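Local coordinates for chemotaxis protein CheX (Desulfovibrio desulfuricans subsp. desulfuricans str. G20, PDB 3HM4) that probably acts in bacterial chemotaxis as a CheX-type phosphatase of the CheC-like group, dephosphorylating a CheY-type response regulator, at residues A[66-71]-A[142-147]; A[136-141]-A[151-156]. All blocks are in the same frame, centred on the assembly; numbering follows the deposited sequence.

Contact 1 (A[66-71]-A[142-147])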
loop_
_atom_site.group_PDB
_atom_site.type_symbol
_atom_site.label_atom_id
_atom_site.label_comp_id
_atom_site.label_asym_id
_atom_site.label_seq_id
_atom_site.Cartn_x
_atom_site.Cartn_y
_atom_site.Cartn_z
ATOM N N LYS A 66 -13.609 7.146 -9.725
ATOM C CA LYS A 66 -14.792 6.756 -8.961
ATOM C C LYS A 66 -15.741 5.920 -9.818
ATOM O O LYS A 66 -16.185 4.871 -9.348
ATOM C CB LYS A 66 -15.499 8.026 -8.487
ATOM C CG LYS A 66 -16.751 7.785 -7.697
ATOM C CD LYS A 66 -17.382 9.125 -7.298
ATOM C CE LYS A 66 -16.727 9.680 -6.129
ATOM N NZ LYS A 66 -16.982 8.871 -4.866
ATOM N N GLN A 67 -16.028 6.357 -11.038
ATOM C CA GLN A 67 -16.966 5.629 -11.910
ATOM C C GLN A 67 -16.497 4.184 -12.139
ATOM O O GLN A 67 -17.320 3.221 -12.110
ATOM C CB GLN A 67 -17.090 6.315 -13.301
ATOM C CG GLN A 67 -18.043 5.595 -14.290
ATOM C CD GLN A 67 -18.027 6.128 -15.712
ATOM O OE1 GLN A 67 -17.191 6.941 -16.106
ATOM N NE2 GLN A 67 -18.940 5.595 -16.531
ATOM N N CYS A 68 -15.196 4.041 -12.402
ATOM C CA CYS A 68 -14.683 2.716 -12.706
ATOM C C CYS A 68 -14.734 1.819 -11.492
ATOM O O CYS A 68 -15.149 0.667 -11.607
ATOM C CB CYS A 68 -13.290 2.849 -13.295
ATOM S SG CYS A 68 -12.652 1.291 -13.953
ATOM N N ALA A 69 -14.318 2.309 -10.319
ATOM C CA ALA A 69 -14.367 1.506 -9.093
ATOM C C ALA A 69 -15.798 1.079 -8.782
ATOM O O ALA A 69 -16.052 -0.064 -8.397
ATOM C CB ALA A 69 -13.791 2.245 -7.909
ATOM N N ILE A 70 -16.756 1.985 -8.963
ATOM C CA ILE A 70 -18.182 1.617 -8.748
ATOM C C ILE A 70 -18.627 0.530 -9.726
ATOM O O ILE A 70 -19.259 -0.468 -9.321
ATOM C CB ILE A 70 -19.094 2.844 -8.822
ATOM C CG1 ILE A 70 -18.843 3.758 -7.606
ATOM C CG2 ILE A 70 -20.576 2.413 -8.856
ATOM C CD1 ILE A 70 -19.532 5.114 -7.641
ATOM N N ALA A 71 -18.239 0.672 -10.990
ATOM C CA ALA A 71 -18.618 -0.337 -12.019
ATOM C C ALA A 71 -18.029 -1.731 -11.717
ATOM O O ALA A 71 -18.687 -2.760 -11.923
ATOM C CB ALA A 71 -18.233 0.121 -13.423
ATOM N N PHE A 142 -5.560 2.812 -18.569
ATOM C CA PHE A 142 -6.567 1.964 -19.184
ATOM C C PHE A 142 -7.843 2.735 -19.420
ATOM O O PHE A 142 -8.275 3.536 -18.578
ATOM C CB PHE A 142 -6.961 0.785 -18.264
ATOM C CG PHE A 142 -5.984 -0.363 -18.255
ATOM C CD1 PHE A 142 -4.759 -0.255 -17.593
ATOM C CD2 PHE A 142 -6.320 -1.567 -18.847
ATOM C CE1 PHE A 142 -3.871 -1.327 -17.561
ATOM C CE2 PHE A 142 -5.480 -2.662 -18.790
ATOM C CZ PHE A 142 -4.225 -2.532 -18.143
ATOM N N LYS A 143 -8.481 2.404 -20.544
ATOM C CA LYS A 143 -9.880 2.747 -20.794
ATOM C C LYS A 143 -10.711 1.507 -20.471
ATOM O O LYS A 143 -10.231 0.379 -20.539
ATOM C CB LYS A 143 -10.118 3.078 -22.260
ATOM C CG LYS A 143 -9.459 4.332 -22.729
ATOM C CD LYS A 143 -9.884 4.698 -24.177
ATOM C CE LYS A 143 -9.526 3.691 -25.211
ATOM N NZ LYS A 143 -8.090 3.506 -25.346
ATOM N N THR A 144 -11.959 1.728 -20.066
ATOM C CA THR A 144 -12.926 0.666 -19.880
ATOM C C THR A 144 -14.278 1.181 -20.353
ATOM O O THR A 144 -14.434 2.352 -20.731
ATOM C CB THR A 144 -13.051 0.197 -18.393
ATOM O OG1 THR A 144 -13.913 1.052 -17.623
ATOM C CG2 THR A 144 -11.696 0.006 -17.690
ATOM N N ASN A 145 -15.290 0.334 -20.265
ATOM C CA ASN A 145 -16.648 0.783 -20.596
ATOM C C ASN A 145 -17.221 1.779 -19.585
ATOM O O ASN A 145 -18.212 2.438 -19.869
ATOM C CB ASN A 145 -17.613 -0.409 -20.638
ATOM C CG ASN A 145 -17.286 -1.408 -21.719
ATOM O OD1 ASN A 145 -16.665 -1.075 -22.730
ATOM N ND2 ASN A 145 -17.790 -2.666 -21.538
ATOM N N HIS A 146 -16.590 1.892 -18.404
ATOM C CA HIS A 146 -17.075 2.680 -17.307
ATOM C C HIS A 146 -15.964 3.474 -16.667
ATOM O O HIS A 146 -15.794 3.403 -15.470
ATOM C CB HIS A 146 -17.706 1.760 -16.248
ATOM C CG HIS A 146 -18.878 0.994 -16.760
ATOM N ND1 HIS A 146 -20.133 1.549 -16.852
ATOM C CD2 HIS A 146 -18.980 -0.270 -17.240
ATOM C CE1 HIS A 146 -20.964 0.656 -17.364
ATOM N NE2 HIS A 146 -20.288 -0.452 -17.615
ATOM N N GLY A 147 -15.205 4.210 -17.467
ATOM C CA GLY A 147 -14.176 5.082 -16.901
ATOM C C GLY A 147 -12.814 4.430 -16.838
ATOM O O GLY A 147 -12.638 3.244 -17.135
HETATM O O HOH W 1 -20.509 3.780 -15.329
#
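The turn of the beta hairpin made by strands 138-143 and 149-155 rests on the first turns of helix 66-77, where Thr144, His146 and Gly147 meet Gln67, Cys68 and Ala71. Inside the turn, Thr144 forms an ST turn: its OG1 accepts from His146 N at 2.9 Å, with an angle of 157° at the hydrogen, and donates to an in-plane lone pair of Gly147 O at 2.6 Å. A chi1 of 82° sets that hydroxyl between the backbone N and carbonyl carbon, where it can reach both partners.

No direct hydrogen bond crosses to the helix. The carbonyl of His146 instead points at its backbone, and Cys68 CA makes a CA-H...O contact of 3.1 Å with His146 O. In the conformer described here, one of two, Gln67 lays its amide flat over the His146-Gly147 peptide, the planes nearly parallel and Gln67 CD 3.5 Å from His146 C. Cys68 SG turns inward to Gly147 O and Thr144, on a side where Ile27 and Phe149 also touch Cys68. On the solvent-exposed side, one water accepts from Gln67 NE2 in this same conformer and also bonds His146 ND1, linking amide and imidazole. One helical turn on from Gln67, the Ala71 methyl presses on the root of the imidazole, Ala71 CB lying 3.3 Å from His146 CB.

Contact 2 (A[136-141]-A[151-156])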
loop_
_atom_site.group_PDB
_atom_site.type_symbol
_atom_site.label_atom_id
_atom_site.label_comp_id
_atom_site.label_asym_id
_atom_site.label_seq_id
_atom_site.Cartn_x
_atom_site.Cartn_y
_atom_site.Cartn_z
ATOM N N PRO A 136 12.541 3.970 -11.255
ATOM C CA PRO A 136 11.392 4.591 -11.899
ATOM C C PRO A 136 10.114 3.785 -11.588
ATOM O O PRO A 136 10.168 2.601 -11.213
ATOM C CB PRO A 136 11.694 4.427 -13.379
ATOM C CG PRO A 136 13.211 4.333 -13.445
ATOM C CD PRO A 136 13.524 3.500 -12.248
ATOM N N VAL A 137 8.986 4.453 -11.662
ATOM C CA VAL A 137 7.695 3.859 -11.518
ATOM C C VAL A 137 7.091 3.813 -12.918
ATOM O O VAL A 137 7.067 4.820 -13.610
ATOM C CB VAL A 137 6.828 4.656 -10.548
ATOM C CG1 VAL A 137 5.388 4.091 -10.519
ATOM C CG2 VAL A 137 7.446 4.663 -9.135
ATOM N N ILE A 138 6.590 2.652 -13.297
ATOM C CA ILE A 138 6.001 2.431 -14.627
ATOM C C ILE A 138 4.477 2.470 -14.438
ATOM O O ILE A 138 3.927 1.815 -13.550
ATOM C CB ILE A 138 6.444 1.071 -15.226
ATOM C CG1 ILE A 138 7.969 0.942 -15.267
ATOM C CG2 ILE A 138 5.803 0.842 -16.610
ATOM C CD1 ILE A 138 8.671 2.066 -15.945
ATOM N N ALA A 139 3.801 3.249 -15.275
ATOM C CA ALA A 139 2.361 3.399 -15.251
ATOM C C ALA A 139 1.772 2.936 -16.586
ATOM O O ALA A 139 2.326 3.185 -17.653
ATOM C CB ALA A 139 1.964 4.870 -14.976
ATOM N N ILE A 140 0.613 2.288 -16.525
ATOM C CA ILE A 140 -0.108 1.871 -17.714
ATOM C C ILE A 140 -1.550 2.357 -17.571
ATOM O O ILE A 140 -2.272 1.860 -16.701
ATOM C CB ILE A 140 -0.072 0.373 -17.976
ATOM C CG1 ILE A 140 1.380 -0.177 -17.869
ATOM C CG2 ILE A 140 -0.690 0.129 -19.400
ATOM C CD1 ILE A 140 1.746 -0.725 -16.527
ATOM N N PRO A 141 -1.982 3.322 -18.406
ATOM C CA PRO A 141 -3.347 3.814 -18.293
ATOM C C PRO A 141 -4.296 2.866 -19.035
ATOM O O PRO A 141 -3.900 2.262 -20.038
ATOM C CB PRO A 141 -3.282 5.183 -18.960
ATOM C CG PRO A 141 -2.256 4.955 -20.081
ATOM C CD PRO A 141 -1.264 3.930 -19.531
ATOM N N VAL A 151 -2.615 1.200 -13.752
ATOM C CA VAL A 151 -1.789 0.244 -13.016
ATOM C C VAL A 151 -0.392 0.817 -12.952
ATOM O O VAL A 151 0.106 1.366 -13.951
ATOM C CB VAL A 151 -1.684 -1.124 -13.709
ATOM C CG1 VAL A 151 -0.535 -2.007 -13.110
ATOM C CG2 VAL A 151 -3.010 -1.831 -13.630
ATOM N N GLU A 152 0.254 0.725 -11.783
ATOM C CA GLU A 152 1.636 1.163 -11.632
ATOM C C GLU A 152 2.440 0.064 -10.991
ATOM O O GLU A 152 1.904 -0.733 -10.197
ATOM C CB GLU A 152 1.719 2.427 -10.783
ATOM C CG GLU A 152 0.883 3.570 -11.356
ATOM C CD GLU A 152 0.911 4.843 -10.595
ATOM O OE1 GLU A 152 1.214 4.796 -9.403
ATOM O OE2 GLU A 152 0.504 5.891 -11.182
ATOM N N PHE A 153 3.712 -0.009 -11.333
ATOM C CA PHE A 153 4.581 -0.952 -10.664
ATOM C C PHE A 153 5.981 -0.406 -10.575
ATOM O O PHE A 153 6.371 0.514 -11.313
ATOM C CB PHE A 153 4.547 -2.358 -11.298
ATOM C CG PHE A 153 5.213 -2.453 -12.631
ATOM C CD1 PHE A 153 4.482 -2.249 -13.818
ATOM C CD2 PHE A 153 6.568 -2.743 -12.741
ATOM C CE1 PHE A 153 5.112 -2.332 -15.054
ATOM C CE2 PHE A 153 7.182 -2.817 -13.983
ATOM C CZ PHE A 153 6.466 -2.605 -15.127
ATOM N N CYS A 154 6.743 -0.975 -9.652
ATOM C CA CYS A 154 8.162 -0.652 -9.543
ATOM C C CYS A 154 8.908 -1.877 -9.033
ATOM O O CYS A 154 8.309 -2.747 -8.399
ATOM C CB CYS A 154 8.443 0.531 -8.646
ATOM S SG CYS A 154 7.902 0.358 -6.939
ATOM N N LEU A 155 10.210 -1.911 -9.329
ATOM C CA LEU A 155 11.109 -2.951 -8.831
ATOM C C LEU A 155 12.451 -2.332 -8.524
ATOM O O LEU A 155 12.931 -1.529 -9.320
ATOM C CB LEU A 155 11.317 -4.068 -9.840
ATOM C CG LEU A 155 10.229 -5.089 -10.071
ATOM C CD1 LEU A 155 10.744 -6.005 -11.191
ATOM C CD2 LEU A 155 9.934 -5.877 -8.816
ATOM N N GLU A 156 13.048 -2.687 -7.400
ATOM C CA GLU A 156 14.378 -2.161 -7.032
ATOM C C GLU A 156 15.244 -3.237 -6.419
ATOM O O GLU A 156 14.746 -4.198 -5.845
ATOM C CB GLU A 156 14.311 -0.974 -6.066
ATOM C CG GLU A 156 13.737 -1.345 -4.665
ATOM C CD GLU A 156 13.713 -0.174 -3.695
ATOM O OE1 GLU A 156 13.466 0.954 -4.146
ATOM O OE2 GLU A 156 13.917 -0.384 -2.462
ATOM O OXT GLU A 156 16.467 -3.033 -6.491
HETATM O O HOH W 2 10.820 0.009 -11.566
#
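Ile138 and Phe153 face each other as a hydrogen-bonded antiparallel pair, and their side chains form the tight part of this contact. The backbones bond both ways: Ile138 N to Phe153 O at 2.9 Å, nearly straight at 171°, and Phe153 N back to Ile138 O. Ile140 and Val151 repeat the reciprocal pattern, Ile140 N lying 2.8 Å from Val151 O.

Phe153 takes a chi1 of 71°, with CG in the crowded position between backbone N and carbonyl carbon, which swings its ring across to the neighbouring strand. Ile138 CB then sits over one face, 3.9 Å from the centroid of the Phe153 ring, in a CH-pi contact offset toward the rim. The branch methyl follows, with Ile138 CG2 3.6 Å from Phe153 CE1. Ile140 comes in differently: its CD1 meets the ring edge, 4.0 Å from Phe153 CE1. Helix 10-25 packs on the sheet face that carries Ile138, Ile140 and Phe153, Phe13 stacking with Phe153 and Val14 touching Ile140.

On the other face a small alanine meets the aliphatic stem of a glutamate, Glu152 CG lying 4.0 Å from Ala139 CB, and His131 packs against Glu152. The Glu152 carboxylate turns to other partners, a salt bridge from Lys37 and a bound glycerol, probably from the crystallisation liquor. The loose side is the partly exposed end past Val137 and Cys154, where direct strand pairing gives way to water: one molecule donates to Pro136 O at 2.7 Å and accepts from Leu155 N. The axes of segments 138-141 and 151-155 run 164° apart and approach to 4.7 Å, as in an antiparallel beta hairpin, here set within a larger antiparallel sheet between strands 30-36 and 58-64.

In the fold
Both contacts belong to one beta hairpin: contact 2 joins its strands, 138-143 and 149-155, while contact 1 takes its turn onto helix 66-77. Their centres are 20 Å apart. Along the chain the segments alternate, in the order 66-71, 136-141, 142-147, 151-156; 136-141 continues directly into 142-147, and strand 138-143 spans the junction. The side chain of Phe142 packs on Val151, bringing the two regions into touch. The pairing in contact 2 is largely buried within the six-stranded sheet, whereas contact 1 lies at the surface. The hairpin's strands are thus bonded to each other in contact 2, and its turn is seated on a helix in contact 1.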